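Local coordinates for methyl-accepting chemotaxis protein (Vibrio cholerae, PDB 6CEQ) that binds heme in a PAS domain of the Aer2 chemoreceptor and probably senses oxygen there to steer signalling, at residues M5-M10 against Y20-L25; Q27-R32 against F43-L48; F86-I91 against L105-I110. All blocks are in the same frame, centred on the assembly; numbering follows the deposited sequence.

Interaction 1: residues M5-M10 against Y20-L25; sequences MTTNLM and YLNPAL. With HEM (protoporphyrin IX containing Fe), chain D.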
loop_
_atom_site.group_PDB
_atom_site.type_symbol
_atom_site.label_atom_id
_atom_site.label_comp_id
_atom_site.label_asym_id
_atom_site.label_seq_id
_atom_site.Cartn_x
_atom_site.Cartn_y
_atom_site.Cartn_z
ATOM N N MET A 5 -8.951 14.104 5.356
ATOM C CA MET A 5 -7.828 13.403 5.962
ATOM C C MET A 5 -8.356 12.248 6.802
ATOM O O MET A 5 -9.110 12.457 7.758
ATOM C CB MET A 5 -6.992 14.369 6.792
ATOM C CG MET A 5 -6.456 15.516 5.950
ATOM S SD MET A 5 -5.675 16.810 6.920
ATOM C CE MET A 5 -4.050 16.115 7.191
ATOM N N THR A 6 -7.977 11.028 6.431
ATOM C CA THR A 6 -8.484 9.828 7.081
ATOM C C THR A 6 -7.375 8.783 7.088
ATOM O O THR A 6 -6.240 9.047 6.677
ATOM C CB THR A 6 -9.752 9.307 6.397
ATOM O OG1 THR A 6 -10.279 8.198 7.144
ATOM C CG2 THR A 6 -9.453 8.867 4.982
ATOM N N THR A 7 -7.701 7.603 7.604
ATOM C CA THR A 7 -6.739 6.517 7.761
ATOM C C THR A 7 -6.887 5.563 6.580
ATOM O O THR A 7 -7.902 4.874 6.470
ATOM C CB THR A 7 -6.980 5.786 9.082
ATOM O OG1 THR A 7 -6.950 6.723 10.163
ATOM C CG2 THR A 7 -5.921 4.724 9.312
ATOM N N ASN A 8 -5.889 5.543 5.695
ATOM C CA ASN A 8 -5.853 4.662 4.525
ATOM C C ASN A 8 -4.834 3.561 4.771
ATOM O O ASN A 8 -3.636 3.846 4.894
ATOM C CB ASN A 8 -5.482 5.425 3.255
ATOM C CG ASN A 8 -6.385 6.601 3.008
ATOM O OD1 ASN A 8 -7.604 6.454 2.951
ATOM N ND2 ASN A 8 -5.799 7.781 2.876
ATOM N N LEU A 9 -5.302 2.315 4.834
ATOM C CA LEU A 9 -4.467 1.194 5.249
ATOM C C LEU A 9 -4.560 0.041 4.258
ATOM O O LEU A 9 -5.639 -0.268 3.739
ATOM C CB LEU A 9 -4.870 0.664 6.633
ATOM C CG LEU A 9 -4.791 1.568 7.859
ATOM C CD1 LEU A 9 -5.240 0.777 9.075
ATOM C CD2 LEU A 9 -3.384 2.126 8.062
ATOM N N MET A 10 -3.427 -0.622 4.040
ATOM C CA MET A 10 -3.349 -1.784 3.165
ATOM C C MET A 10 -2.361 -2.761 3.790
ATOM O O MET A 10 -1.301 -2.333 4.243
ATOM C CB MET A 10 -2.899 -1.345 1.766
ATOM C CG MET A 10 -2.817 -2.401 0.718
ATOM S SD MET A 10 -2.722 -1.563 -0.879
ATOM C CE MET A 10 -1.661 -0.187 -0.568
ATOM N N TYR A 20 -5.535 -7.248 2.689
ATOM C CA TYR A 20 -6.643 -6.435 3.172
ATOM C C TYR A 20 -6.426 -4.981 2.777
ATOM O O TYR A 20 -5.302 -4.477 2.849
ATOM C CB TYR A 20 -6.774 -6.544 4.701
ATOM C CG TYR A 20 -7.941 -5.768 5.285
ATOM C CD1 TYR A 20 -9.230 -6.262 5.188
ATOM C CD2 TYR A 20 -7.748 -4.558 5.946
ATOM C CE1 TYR A 20 -10.305 -5.569 5.705
ATOM C CE2 TYR A 20 -8.828 -3.848 6.479
ATOM C CZ TYR A 20 -10.100 -4.369 6.354
ATOM O OH TYR A 20 -11.188 -3.702 6.868
ATOM N N LEU A 21 -7.509 -4.321 2.367
ATOM C CA LEU A 21 -7.578 -2.873 2.227
ATOM C C LEU A 21 -8.718 -2.363 3.090
ATOM O O LEU A 21 -9.825 -2.910 3.034
ATOM C CB LEU A 21 -7.814 -2.442 0.781
ATOM C CG LEU A 21 -6.603 -2.358 -0.141
ATOM C CD1 LEU A 21 -6.275 -3.718 -0.707
ATOM C CD2 LEU A 21 -6.901 -1.375 -1.257
ATOM N N ASN A 22 -8.463 -1.314 3.864
ATOM C CA ASN A 22 -9.504 -0.786 4.725
ATOM C C ASN A 22 -10.473 0.072 3.906
ATOM O O ASN A 22 -10.207 0.388 2.740
ATOM C CB ASN A 22 -8.878 -0.044 5.915
ATOM C CG ASN A 22 -8.515 1.401 5.626
ATOM O OD1 ASN A 22 -8.252 1.795 4.489
ATOM N ND2 ASN A 22 -8.454 2.201 6.693
ATOM N N PRO A 23 -11.653 0.380 4.453
ATOM C CA PRO A 23 -12.673 1.049 3.621
ATOM C C PRO A 23 -12.253 2.417 3.126
ATOM O O PRO A 23 -12.568 2.781 1.984
ATOM C CB PRO A 23 -13.886 1.132 4.557
ATOM C CG PRO A 23 -13.681 -0.006 5.530
ATOM C CD PRO A 23 -12.194 -0.043 5.761
ATOM N N ALA A 24 -11.569 3.199 3.963
ATOM C CA ALA A 24 -11.151 4.524 3.530
ATOM C C ALA A 24 -10.272 4.446 2.290
ATOM O O ALA A 24 -10.469 5.201 1.330
ATOM C CB ALA A 24 -10.429 5.241 4.668
ATOM N N LEU A 25 -9.325 3.504 2.269
ATOM C CA LEU A 25 -8.464 3.370 1.098
ATOM C C LEU A 25 -9.240 2.846 -0.108
ATOM O O LEU A 25 -9.021 3.299 -1.235
ATOM C CB LEU A 25 -7.279 2.458 1.414
ATOM C CG LEU A 25 -6.298 2.297 0.255
ATOM C CD1 LEU A 25 -5.785 3.668 -0.196
ATOM C CD2 LEU A 25 -5.150 1.406 0.697
HETATM C CHA HEM D . 5.843 2.653 -3.288
HETATM C CHB HEM D . 5.120 -1.273 -0.545
HETATM C CHC HEM D . 0.649 -1.572 -2.496
HETATM C CHD HEM D . 2.337 1.019 -6.228
HETATM C C1A HEM D . 5.950 1.709 -2.291
HETATM C C2A HEM D . 6.879 1.757 -1.232
HETATM C C3A HEM D . 6.684 0.658 -0.455
HETATM C C4A HEM D . 5.636 -0.087 -1.030
HETATM C CMA HEM D . 7.455 0.301 0.789
HETATM C CAA HEM D . 7.904 2.837 -1.000
HETATM C CBA HEM D . 9.073 2.647 -1.968
HETATM C CGA HEM D . 10.017 3.815 -1.852
HETATM O O1A HEM D . 9.578 4.945 -1.542
HETATM O O2A HEM D . 11.239 3.655 -2.065
HETATM C C1B HEM D . 3.789 -1.632 -0.806
HETATM C C2B HEM D . 3.084 -2.585 -0.024
HETATM C C3B HEM D . 1.829 -2.688 -0.547
HETATM C C4B HEM D . 1.783 -1.752 -1.695
HETATM C CMB HEM D . 3.623 -3.342 1.163
HETATM C CAB HEM D . 0.738 -3.556 -0.069
HETATM C CBB HEM D . 0.492 -3.658 1.234
HETATM C C1C HEM D . 0.704 -0.907 -3.716
HETATM C C2C HEM D . -0.334 -0.800 -4.654
HETATM C C3C HEM D . 0.148 -0.058 -5.723
HETATM C C4C HEM D . 1.496 0.287 -5.424
HETATM C CMC HEM D . -1.718 -1.382 -4.524
HETATM C CAC HEM D . -0.598 0.307 -6.941
HETATM C CBC HEM D . -1.872 0.675 -6.856
HETATM C C1D HEM D . 3.402 1.734 -5.675
HETATM C C2D HEM D . 4.044 2.852 -6.376
HETATM C C3D HEM D . 5.015 3.304 -5.560
HETATM C C4D HEM D . 4.969 2.466 -4.356
HETATM C CMD HEM D . 3.688 3.386 -7.739
HETATM C CAD HEM D . 5.960 4.444 -5.830
HETATM C CBD HEM D . 6.781 4.142 -7.084
HETATM C CGD HEM D . 7.521 2.843 -6.902
HETATM O O1D HEM D . 7.241 1.858 -7.621
HETATM O O2D HEM D . 8.415 2.748 -6.033
HETATM N NA HEM D . 5.198 0.570 -2.148
HETATM N NB HEM D . 2.989 -1.165 -1.776
HETATM N NC HEM D . 1.798 -0.246 -4.200
HETATM N ND HEM D . 3.994 1.552 -4.484
HETATM FE FE HEM D . 3.554 0.268 -3.206
HETATM O O HOH W 1 2.116 1.886 -1.852
#
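The amide of Asn22 is gripped on both faces and at one edge by residues 7 to 9 and by its own helix. Leu9 N reaches Asn22 OD1 at 3.0 Å from one face of the plane, well above the carbonyl plane. Leu25 N comes to the same Asn22 OD1 from the opposite face, also at 3.0 Å. In the amide plane, Asn22 ND2 gives a nearly straight bond to Thr7 O, 2.7 Å long. Three bonds thus fix the rotation of this group. Asn22 CG sits between the backbone N and carbonyl carbon (chi1 85°), which folds the amide back over the helix start. Asn22 is the N-cap of helix 23-31, placed where strand 18-21 of the first PAS hairpin ends, and the bond from Leu25 N is its capping bond. Asn22 N also bonds Leu9 O, and Met10 pairs with Leu21 as an antiparallel non-hydrogen-bonded pair. Ala24 CB is pressed against Thr7 O at 3.1 Å. Asn8 ND2 turns to another strand and bonds Leu107 O. Met10 CB touches Leu25 CD2 at 3.7 Å, while Met10 CG lies 3.9 Å from Leu21 CG. The Met10 chain then bends at chi3 (40°) and sets Met10 CE 3.3 Å from heme CHC.

Interaction 2: residues Q27-R32 against F43-L48; sequences QLLTHR and FKAAEL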
loop_
_atom_site.group_PDB
_atom_site.type_symbol
_atom_site.label_atom_id
_atom_site.label_comp_id
_atom_site.label_asym_id
_atom_site.label_seq_id
_atom_site.Cartn_x
_atom_site.Cartn_y
_atom_site.Cartn_z
ATOM N N GLN A 27 -12.385 3.334 -0.746
ATOM C CA GLN A 27 -13.188 4.458 -1.218
ATOM C C GLN A 27 -12.337 5.437 -2.013
ATOM O O GLN A 27 -12.732 5.903 -3.092
ATOM C CB GLN A 27 -13.849 5.156 -0.026
ATOM C CG GLN A 27 -14.790 6.272 -0.433
ATOM C CD GLN A 27 -15.462 6.931 0.761
ATOM O OE1 GLN A 27 -15.975 6.252 1.650
ATOM N NE2 GLN A 27 -15.431 8.255 0.800
ATOM N N LEU A 28 -11.162 5.765 -1.480
ATOM C CA LEU A 28 -10.269 6.688 -2.169
ATOM C C LEU A 28 -9.847 6.134 -3.524
ATOM O O LEU A 28 -9.860 6.851 -4.535
ATOM C CB LEU A 28 -9.043 6.959 -1.297
ATOM C CG LEU A 28 -7.964 7.801 -1.979
ATOM C CD1 LEU A 28 -8.500 9.171 -2.346
ATOM C CD2 LEU A 28 -6.744 7.924 -1.079
ATOM N N LEU A 29 -9.455 4.863 -3.565
ATOM C CA LEU A 29 -8.977 4.307 -4.826
ATOM C C LEU A 29 -10.103 4.185 -5.837
ATOM O O LEU A 29 -9.864 4.261 -7.048
ATOM C CB LEU A 29 -8.324 2.942 -4.598
ATOM C CG LEU A 29 -7.090 2.910 -3.694
ATOM C CD1 LEU A 29 -6.523 1.497 -3.601
ATOM C CD2 LEU A 29 -6.035 3.910 -4.137
ATOM N N THR A 30 -11.332 3.990 -5.363
ATOM C CA THR A 30 -12.474 3.990 -6.268
ATOM C C THR A 30 -12.715 5.389 -6.818
ATOM O O THR A 30 -12.916 5.564 -8.026
ATOM C CB THR A 30 -13.706 3.452 -5.541
ATOM O OG1 THR A 30 -13.403 2.148 -5.036
ATOM C CG2 THR A 30 -14.883 3.345 -6.500
ATOM N N HIS A 31 -12.675 6.400 -5.945
ATOM C CA HIS A 31 -12.781 7.786 -6.389
ATOM C C HIS A 31 -11.698 8.128 -7.409
ATOM O O HIS A 31 -11.972 8.785 -8.426
ATOM C CB HIS A 31 -12.677 8.711 -5.181
ATOM C CG HIS A 31 -12.845 10.159 -5.507
ATOM N ND1 HIS A 31 -12.512 11.161 -4.617
ATOM C CD2 HIS A 31 -13.339 10.785 -6.599
ATOM C CE1 HIS A 31 -12.769 12.334 -5.159
ATOM N NE2 HIS A 31 -13.273 12.136 -6.365
ATOM N N ARG A 32 -10.472 7.673 -7.170
ATOM C CA ARG A 32 -9.322 8.019 -7.995
ATOM C C ARG A 32 -9.074 7.034 -9.124
ATOM O O ARG A 32 -7.991 7.057 -9.712
ATOM C CB ARG A 32 -8.057 8.110 -7.136
ATOM C CG ARG A 32 -8.063 9.222 -6.131
ATOM C CD ARG A 32 -8.396 10.541 -6.790
ATOM N NE ARG A 32 -8.256 11.647 -5.859
ATOM C CZ ARG A 32 -8.982 12.754 -5.916
ATOM N NH1 ARG A 32 -9.902 12.896 -6.867
ATOM N NH2 ARG A 32 -8.796 13.713 -5.023
ATOM N N PHE A 43 -6.615 -1.404 -13.626
ATOM C CA PHE A 43 -6.776 -1.283 -12.181
ATOM C C PHE A 43 -8.240 -1.349 -11.752
ATOM O O PHE A 43 -9.098 -0.665 -12.315
ATOM C CB PHE A 43 -6.152 0.034 -11.714
ATOM C CG PHE A 43 -6.187 0.232 -10.231
ATOM C CD1 PHE A 43 -5.175 -0.271 -9.427
ATOM C CD2 PHE A 43 -7.222 0.939 -9.638
ATOM C CE1 PHE A 43 -5.201 -0.081 -8.059
ATOM C CE2 PHE A 43 -7.253 1.128 -8.271
ATOM C CZ PHE A 43 -6.243 0.620 -7.481
ATOM N N LYS A 44 -8.515 -2.204 -10.766
ATOM C CA LYS A 44 -9.796 -2.241 -10.063
ATOM C C LYS A 44 -9.516 -2.401 -8.573
ATOM O O LYS A 44 -8.959 -3.418 -8.151
ATOM C CB LYS A 44 -10.692 -3.373 -10.569
ATOM C CG LYS A 44 -10.992 -3.357 -12.058
ATOM C CD LYS A 44 -11.841 -4.555 -12.472
ATOM C CE LYS A 44 -12.686 -4.236 -13.704
ATOM N NZ LYS A 44 -12.500 -2.838 -14.187
ATOM N N ALA A 45 -9.917 -1.401 -7.782
ATOM C CA ALA A 45 -9.576 -1.375 -6.359
ATOM C C ALA A 45 -10.129 -2.582 -5.604
ATOM O O ALA A 45 -9.467 -3.117 -4.706
ATOM C CB ALA A 45 -10.084 -0.077 -5.727
ATOM N N ALA A 46 -11.344 -3.028 -5.945
ATOM C CA ALA A 46 -11.996 -4.134 -5.239
ATOM C C ALA A 46 -11.375 -5.480 -5.567
ATOM O O ALA A 46 -11.742 -6.494 -4.952
ATOM C CB ALA A 46 -13.492 -4.155 -5.577
ATOM N N GLU A 47 -10.414 -5.469 -6.492
ATOM C CA GLU A 47 -9.771 -6.635 -7.080
ATOM C C GLU A 47 -8.313 -6.775 -6.637
ATOM O O GLU A 47 -7.608 -7.662 -7.131
ATOM C CB GLU A 47 -9.809 -6.448 -8.608
ATOM C CG GLU A 47 -11.196 -6.364 -9.292
ATOM C CD GLU A 47 -11.453 -7.515 -10.272
ATOM O OE1 GLU A 47 -10.455 -7.994 -10.893
ATOM O OE2 GLU A 47 -12.626 -7.933 -10.469
ATOM N N LEU A 48 -7.861 -5.955 -5.680
ATOM C CA LEU A 48 -6.450 -5.913 -5.291
ATOM C C LEU A 48 -6.066 -7.038 -4.342
ATOM O O LEU A 48 -4.935 -7.534 -4.389
ATOM C CB LEU A 48 -6.141 -4.568 -4.636
ATOM C CG LEU A 48 -6.163 -3.335 -5.526
ATOM C CD1 LEU A 48 -5.906 -2.093 -4.681
ATOM C CD2 LEU A 48 -5.120 -3.445 -6.627
#
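Leu29 carries this contact and meets three side chains of the 43-48 loop. Leu29 CB packs on Ala45 CB at 3.7 Å. The backbones come nearest here, and the CA atoms of Leu29 and Ala45 are 5.9 Å apart. Leu29 CD1 does the rest. Leu29 CD1 lies in the plane of the Phe43 ring, at the edge, 4.0 Å from Phe43 CZ. Leu29 CD1 also touches Leu48 CD1 at 3.8 Å. Leu29 crosses both Phe43 and Leu48 at about a right angle. The leucine is extended, with CG anti to the carbonyl carbon (chi1 -62°) and chi2 at -178°, which carries CD1 forward to the two partners. Phe43 CG lies anti to its backbone N (chi1 -177°), and the ring runs out to meet the leucine with its CZ end. This part is buried and wholly apolar.

The other side is looser. Thr30 is exposed and only brushes Ala45, with Thr30 OG1 4.1 Å from Ala45 CB. Its hydroxyl is hydrogen-bonded to Leu26 O, one turn back in its own helix. Lys44 points away from the helix. The loop is shaped by a short 3-10 segment, 45-47, which puts Ala45 and Leu48 on the side facing Leu29.

Phe43 belongs to the heme pocket, so the contact backs one of its walls in the PAS domain. Leu36 of helix 33-39 packs on both Leu29 and Phe43. Leu21 of strand 18-21 touches Leu29 and Leu48, placing this helix-loop contact beside the edge of the sheet.

Interaction 3: residues F86-I91 against L105-I110; sequences FNLTCI and LQLVDI. Unlike the reference sequence in segment 105-110: Leu107 (reference Trp). With HEM (protoporphyrin IX containing Fe), chain D.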
loop_
_atom_site.group_PDB
_atom_site.type_symbol
_atom_site.label_atom_id
_atom_site.label_comp_id
_atom_site.label_asym_id
_atom_site.label_seq_id
_atom_site.Cartn_x
_atom_site.Cartn_y
_atom_site.Cartn_z
ATOM N N PHE A 86 1.424 10.535 -2.112
ATOM C CA PHE A 86 1.132 10.064 -0.765
ATOM C C PHE A 86 2.369 10.163 0.108
ATOM O O PHE A 86 3.494 9.985 -0.365
ATOM C CB PHE A 86 0.666 8.602 -0.740
ATOM C CG PHE A 86 -0.594 8.356 -1.493
ATOM C CD1 PHE A 86 -1.819 8.541 -0.881
ATOM C CD2 PHE A 86 -0.559 7.949 -2.816
ATOM C CE1 PHE A 86 -2.998 8.318 -1.579
ATOM C CE2 PHE A 86 -1.737 7.723 -3.519
ATOM C CZ PHE A 86 -2.952 7.911 -2.900
ATOM N N ASN A 87 2.152 10.411 1.398
ATOM C CA ASN A 87 3.178 10.142 2.394
ATOM C C ASN A 87 2.964 8.726 2.906
ATOM O O ASN A 87 1.899 8.413 3.448
ATOM C CB ASN A 87 3.145 11.149 3.540
ATOM C CG ASN A 87 4.364 11.034 4.448
ATOM O OD1 ASN A 87 5.279 10.242 4.190
ATOM N ND2 ASN A 87 4.382 11.825 5.519
ATOM N N LEU A 88 3.956 7.868 2.700
ATOM C CA LEU A 88 3.832 6.441 2.957
ATOM C C LEU A 88 4.497 6.057 4.268
ATOM O O LEU A 88 5.613 6.497 4.567
ATOM C CB LEU A 88 4.464 5.636 1.814
ATOM C CG LEU A 88 4.593 4.118 1.964
ATOM C CD1 LEU A 88 4.444 3.472 0.593
ATOM C CD2 LEU A 88 5.930 3.701 2.589
ATOM N N THR A 89 3.825 5.195 5.028
ATOM C CA THR A 89 4.416 4.574 6.205
ATOM C C THR A 89 4.234 3.070 6.103
ATOM O O THR A 89 3.121 2.602 5.867
ATOM C CB THR A 89 3.765 5.078 7.491
ATOM O OG1 THR A 89 3.810 6.506 7.504
ATOM C CG2 THR A 89 4.512 4.534 8.700
ATOM N N CYS A 90 5.323 2.321 6.279
ATOM C CA CYS A 90 5.288 0.863 6.258
ATOM C C CYS A 90 5.780 0.345 7.605
ATOM O O CYS A 90 6.893 0.674 8.027
ATOM C CB CYS A 90 6.164 0.324 5.125
ATOM S SG CYS A 90 6.054 -1.456 4.894
ATOM N N ILE A 91 4.954 -0.455 8.275
ATOM C CA ILE A 91 5.280 -0.994 9.591
ATOM C C ILE A 91 5.168 -2.513 9.543
ATOM O O ILE A 91 4.487 -3.088 8.690
ATOM C CB ILE A 91 4.374 -0.421 10.702
ATOM C CG1 ILE A 91 2.907 -0.763 10.432
ATOM C CG2 ILE A 91 4.548 1.081 10.809
ATOM C CD1 ILE A 91 2.368 -1.904 11.281
ATOM N N LEU A 105 0.721 -0.880 5.450
ATOM C CA LEU A 105 0.991 0.402 4.822
ATOM C C LEU A 105 -0.087 1.393 5.224
ATOM O O LEU A 105 -1.280 1.080 5.133
ATOM C CB LEU A 105 0.972 0.293 3.301
ATOM C CG LEU A 105 2.122 -0.027 2.363
ATOM C CD1 LEU A 105 1.743 0.559 1.029
ATOM C CD2 LEU A 105 3.460 0.527 2.831
ATOM N N GLN A 106 0.322 2.577 5.648
ATOM C CA GLN A 106 -0.594 3.705 5.794
ATOM C C GLN A 106 -0.208 4.771 4.777
ATOM O O GLN A 106 0.968 5.128 4.667
ATOM C CB GLN A 106 -0.566 4.290 7.205
ATOM C CG GLN A 106 -1.564 5.426 7.386
ATOM C CD GLN A 106 -1.897 5.705 8.839
ATOM O OE1 GLN A 106 -1.447 5.000 9.739
ATOM N NE2 GLN A 106 -2.695 6.747 9.071
ATOM N N LEU A 107 -1.192 5.283 4.043
ATOM C CA LEU A 107 -0.960 6.302 3.029
ATOM C C LEU A 107 -1.690 7.573 3.429
ATOM O O LEU A 107 -2.898 7.535 3.698
ATOM C CB LEU A 107 -1.445 5.840 1.653
ATOM C CG LEU A 107 -0.776 4.612 1.025
ATOM C CD1 LEU A 107 -1.426 4.302 -0.300
ATOM C CD2 LEU A 107 0.725 4.814 0.827
ATOM N N VAL A 108 -0.968 8.690 3.456
ATOM C CA VAL A 108 -1.561 10.000 3.704
ATOM C C VAL A 108 -1.592 10.750 2.381
ATOM O O VAL A 108 -0.542 11.021 1.784
ATOM C CB VAL A 108 -0.791 10.790 4.774
ATOM C CG1 VAL A 108 -1.364 12.204 4.905
ATOM C CG2 VAL A 108 -0.835 10.055 6.111
ATOM N N ASP A 109 -2.793 11.093 1.925
ATOM C CA ASP A 109 -2.980 11.682 0.605
ATOM C C ASP A 109 -2.484 13.121 0.602
ATOM O O ASP A 109 -2.973 13.947 1.376
ATOM C CB ASP A 109 -4.462 11.626 0.231
ATOM C CG ASP A 109 -4.726 11.982 -1.219
ATOM O OD1 ASP A 109 -5.900 11.908 -1.635
ATOM O OD2 ASP A 109 -3.782 12.344 -1.945
ATOM N N ILE A 110 -1.517 13.425 -0.267
ATOM C CA ILE A 110 -1.047 14.800 -0.414
ATOM C C ILE A 110 -1.146 15.223 -1.876
ATOM O O ILE A 110 -0.397 16.094 -2.337
ATOM C CB ILE A 110 0.383 14.964 0.122
ATOM C CG1 ILE A 110 1.334 13.950 -0.530
ATOM C CG2 ILE A 110 0.400 14.810 1.625
ATOM C CD1 ILE A 110 2.770 14.050 -0.023
HETATM C CHA HEM D . 5.843 2.653 -3.288
HETATM C CHB HEM D . 5.120 -1.273 -0.545
HETATM C CHC HEM D . 0.649 -1.572 -2.496
HETATM C CHD HEM D . 2.337 1.019 -6.228
HETATM C C1A HEM D . 5.950 1.709 -2.291
HETATM C C2A HEM D . 6.879 1.757 -1.232
HETATM C C3A HEM D . 6.684 0.658 -0.455
HETATM C C4A HEM D . 5.636 -0.087 -1.030
HETATM C CMA HEM D . 7.455 0.301 0.789
HETATM C CAA HEM D . 7.904 2.837 -1.000
HETATM C CBA HEM D . 9.073 2.647 -1.968
HETATM C CGA HEM D . 10.017 3.815 -1.852
HETATM O O1A HEM D . 9.578 4.945 -1.542
HETATM O O2A HEM D . 11.239 3.655 -2.065
HETATM C C1B HEM D . 3.789 -1.632 -0.806
HETATM C C2B HEM D . 3.084 -2.585 -0.024
HETATM C C3B HEM D . 1.829 -2.688 -0.547
HETATM C C4B HEM D . 1.783 -1.752 -1.695
HETATM C CMB HEM D . 3.623 -3.342 1.163
HETATM C CAB HEM D . 0.738 -3.556 -0.069
HETATM C CBB HEM D . 0.492 -3.658 1.234
HETATM C C1C HEM D . 0.704 -0.907 -3.716
HETATM C C2C HEM D . -0.334 -0.800 -4.654
HETATM C C3C HEM D . 0.148 -0.058 -5.723
HETATM C C4C HEM D . 1.496 0.287 -5.424
HETATM C CMC HEM D . -1.718 -1.382 -4.524
HETATM C CAC HEM D . -0.598 0.307 -6.941
HETATM C CBC HEM D . -1.872 0.675 -6.856
HETATM C C1D HEM D . 3.402 1.734 -5.675
HETATM C C2D HEM D . 4.044 2.852 -6.376
HETATM C C3D HEM D . 5.015 3.304 -5.560
HETATM C C4D HEM D . 4.969 2.466 -4.356
HETATM C CMD HEM D . 3.688 3.386 -7.739
HETATM C CAD HEM D . 5.960 4.444 -5.830
HETATM C CBD HEM D . 6.781 4.142 -7.084
HETATM C CGD HEM D . 7.521 2.843 -6.902
HETATM O O1D HEM D . 7.241 1.858 -7.621
HETATM O O2D HEM D . 8.415 2.748 -6.033
HETATM N NA HEM D . 5.198 0.570 -2.148
HETATM N NB HEM D . 2.989 -1.165 -1.776
HETATM N NC HEM D . 1.798 -0.246 -4.200
HETATM N ND HEM D . 3.994 1.552 -4.484
HETATM FE FE HEM D . 3.554 0.268 -3.206
HETATM O O HOH W 2 1.622 7.482 6.074
HETATM O O HOH W 1 2.116 1.886 -1.852
#
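Leu105 runs from strand 100-109 to the heme, passing Leu88 and Cys90 of strand 84-94. Leu105 CB lies 4.1 Å from Thr89 O. Leu105 CG rests 3.6 Å from heme C2B. There the side chain forks. Leu105 CD1 goes to the porphyrin, 3.5 Å from heme C1B and as near to heme NB. Leu105 CD2 turns back to the neighbouring strand and meets Cys90 CB at 3.6 Å and Leu88 CD1 at 3.8 Å. Chi1 (-90°) sets CG beside the backbone N, and chi2 of -156° turns CD1 to the porphyrin and CD2 to the strand. Leu88 CD1 also touches the heme, 3.5 Å from heme C2A.

The two strands form an antiparallel hairpin in the PAS sheet, with axes at 161°. Asn87 with Val108 and Thr89 with Gln106 are hydrogen-bonded pairs, each joined by two backbone bonds. Phe86, Leu88, Cys90, Leu105, Leu107 and Asp109 lie on the heme-side face. There Leu107, which differs from the reference sequence, sets CD1 over the centre of the Phe86 ring as a CH-pi contact. Phe86 CD1 meets Leu107 CB, and Ile110 CG1 packs by the Phe86 backbone. On the other face, water 2 donates to Asn87 O and Gln106 O and accepts from Thr89 OG1.

Overall arrangement
Interactions 1 and 3 join strands of one antiparallel sheet, and strands 8-12 and 100-109 are neighbours in it. Probable backbone bonds of Asn8 with Leu107 and of Met10 with Leu105 tie them together. Both are partly buried, with polar bonds beside apolar side chains that reach the heme. Interaction 2 lies farther from the centre of the chain, yet its touching residues are mostly buried and its chemistry is apolar. It shares helix 23-31 with interaction 1, and Leu21 packs against Leu29 and Leu48 between them. Leu28 reaches Phe86 and Asp109, linking interaction 2 to interaction 3. All three contribute residues to the heme pocket.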